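Local structure of heavy-metal chelation domain-containing protein (Pyrococcus horikoshii, 3NPG) at residues A[180-183]-A[184-188]. The protein is of unknown function but may chelate heavy metals. Sequence-based numbering, arbitrary orientation.
Sequences LDMI and LDRAK
The backbone oxygen of Met-182 receives the N-H of Arg-186 at 2.9 Å from O to N, closing a turn of the helix. The same i to i+4 pattern links Leu-184 N to Leu-180 O over 3.1 Å, the straightest of the three with an N-H...O angle of 165°, and Asp-185 N to Asp-181 O over 3.2 Å. Side chains four residues apart are thereby brought together along the helix. Leu-180 turns its CG anti to the backbone N (chi1 -179°), which carries CD1 over to Leu-184, where the two CD1 methyls lie 3.9 Å apart. Both leucines are buried, packing on strand 192-196 through Ile-195 and Ile-193 and on Leu-6 of helix 6-17, whose backbone N-H is taken by Asp-181 OD2, tying the two helices together. On the subunit-facing side, the selenium of Met-182, a selenomethionine, rests 3.9 Å from CG of Arg-186, whose chain, bent at chi2 and chi3, leads its guanidinium to Tyr-159 of the same chain; the backbone O of that tyrosine accepts a hydrogen bond from NE, and its ring makes a cation-pi contact. Tyr-159 of the second subunit packs on Met-182 and makes a weak hydrogen bond to Asp-185 OD2, placing this face at a subunit interface. Past the last turn, Lys-188 curls back so that NZ donates to Asp-185 O at 3.1 Å, supplemented by a long salt bridge to Asp-185 OD1, while Ala-187 centres an inverse gamma turn. Helices 174-177 and 180-186 together form the crossover between the adjacent parallel strands 167-171 and 192-196, a beta-alpha-beta connection consistent with a Rossmann-like domain.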
loop_
_atom_site.group_PDB
_atom_site.type_symbol
_atom_site.label_atom_id
_atom_site.label_comp_id
_atom_site.label_asym_id
_atom_site.label_seq_id
_atom_site.Cartn_x
_atom_site.Cartn_y
_atom_site.Cartn_z
ATOM N N LEU A 180 -11.219 -18.056 -1.110
ATOM C CA LEU A 180 -12.431 -18.825 -0.799
ATOM C C LEU A 180 -12.131 -20.265 -0.353
ATOM O O LEU A 180 -12.749 -20.753 0.604
ATOM C CB LEU A 180 -13.419 -18.807 -1.989
ATOM C CG LEU A 180 -14.762 -19.572 -1.786
ATOM C CD1 LEU A 180 -15.529 -19.046 -0.571
ATOM C CD2 LEU A 180 -15.627 -19.479 -3.014
ATOM N N ASP A 181 -11.174 -20.937 -1.031
ATOM C CA ASP A 181 -10.787 -22.321 -0.703
ATOM C C ASP A 181 -10.288 -22.452 0.737
ATOM O O ASP A 181 -10.652 -23.407 1.427
ATOM C CB ASP A 181 -9.730 -22.838 -1.686
ATOM C CG ASP A 181 -10.271 -23.126 -3.073
ATOM O OD1 ASP A 181 -10.635 -22.162 -3.781
ATOM O OD2 ASP A 181 -10.257 -24.296 -3.476
HETATM N N MSE A 182 -9.476 -21.477 1.199
HETATM C CA MSE A 182 -8.945 -21.455 2.569
HETATM C C MSE A 182 -10.058 -21.151 3.588
HETATM O O MSE A 182 -10.173 -21.852 4.598
HETATM C CB MSE A 182 -7.797 -20.424 2.686
HETATM C CG MSE A 182 -7.149 -20.364 4.085
HETATM SE SE MSE A 182 -8.043 -19.132 5.300
HETATM C CE MSE A 182 -7.758 -17.481 4.333
ATOM N N ILE A 183 -10.884 -20.108 3.310
ATOM C CA ILE A 183 -11.989 -19.694 4.183
ATOM C C ILE A 183 -12.916 -20.866 4.510
ATOM O O ILE A 183 -13.239 -21.086 5.680
ATOM C CB ILE A 183 -12.758 -18.479 3.569
ATOM C CG1 ILE A 183 -11.880 -17.206 3.589
ATOM C CG2 ILE A 183 -14.110 -18.242 4.290
ATOM C CD1 ILE A 183 -12.328 -16.110 2.615
ATOM N N LEU A 184 -13.296 -21.653 3.487
ATOM C CA LEU A 184 -14.175 -22.814 3.673
ATOM C C LEU A 184 -13.482 -23.942 4.431
ATOM O O LEU A 184 -14.103 -24.577 5.279
ATOM C CB LEU A 184 -14.711 -23.315 2.321
ATOM C CG LEU A 184 -15.644 -22.347 1.579
ATOM C CD1 LEU A 184 -15.997 -22.877 0.215
ATOM C CD2 LEU A 184 -16.908 -22.074 2.386
ATOM N N ASP A 185 -12.185 -24.168 4.157
ATOM C CA ASP A 185 -11.405 -25.200 4.847
ATOM C C ASP A 185 -11.274 -24.887 6.345
ATOM O O ASP A 185 -11.334 -25.804 7.172
ATOM C CB ASP A 185 -10.012 -25.350 4.202
ATOM C CG ASP A 185 -9.016 -26.165 5.030
ATOM O OD1 ASP A 185 -9.356 -27.313 5.411
ATOM O OD2 ASP A 185 -7.885 -25.667 5.261
ATOM N N ARG A 186 -11.118 -23.592 6.696
ATOM C CA ARG A 186 -10.946 -23.177 8.090
ATOM C C ARG A 186 -12.276 -22.935 8.807
ATOM O O ARG A 186 -12.292 -22.778 10.027
ATOM C CB ARG A 186 -10.025 -21.945 8.186
ATOM C CG ARG A 186 -8.604 -22.193 7.639
ATOM C CD ARG A 186 -7.910 -23.352 8.344
ATOM N NE ARG A 186 -7.516 -23.006 9.712
ATOM C CZ ARG A 186 -7.067 -23.889 10.604
ATOM N NH1 ARG A 186 -6.969 -25.174 10.286
ATOM N NH2 ARG A 186 -6.720 -23.493 11.820
ATOM N N ALA A 187 -13.401 -22.966 8.063
ATOM C CA ALA A 187 -14.743 -22.797 8.640
ATOM C C ALA A 187 -15.203 -24.098 9.323
ATOM O O ALA A 187 -16.192 -24.709 8.904
ATOM C CB ALA A 187 -15.724 -22.402 7.553
ATOM N N LYS A 188 -14.470 -24.520 10.376
ATOM C CA LYS A 188 -14.688 -25.797 11.074
ATOM C C LYS A 188 -16.035 -25.869 11.804
ATOM O O LYS A 188 -16.696 -26.909 11.766
ATOM C CB LYS A 188 -13.536 -26.076 12.078
ATOM C CG LYS A 188 -12.128 -25.898 11.506
ATOM C CD LYS A 188 -11.729 -27.027 10.567
ATOM C CE LYS A 188 -10.287 -26.907 10.142
ATOM N NZ LYS A 188 -9.956 -27.854 9.050
#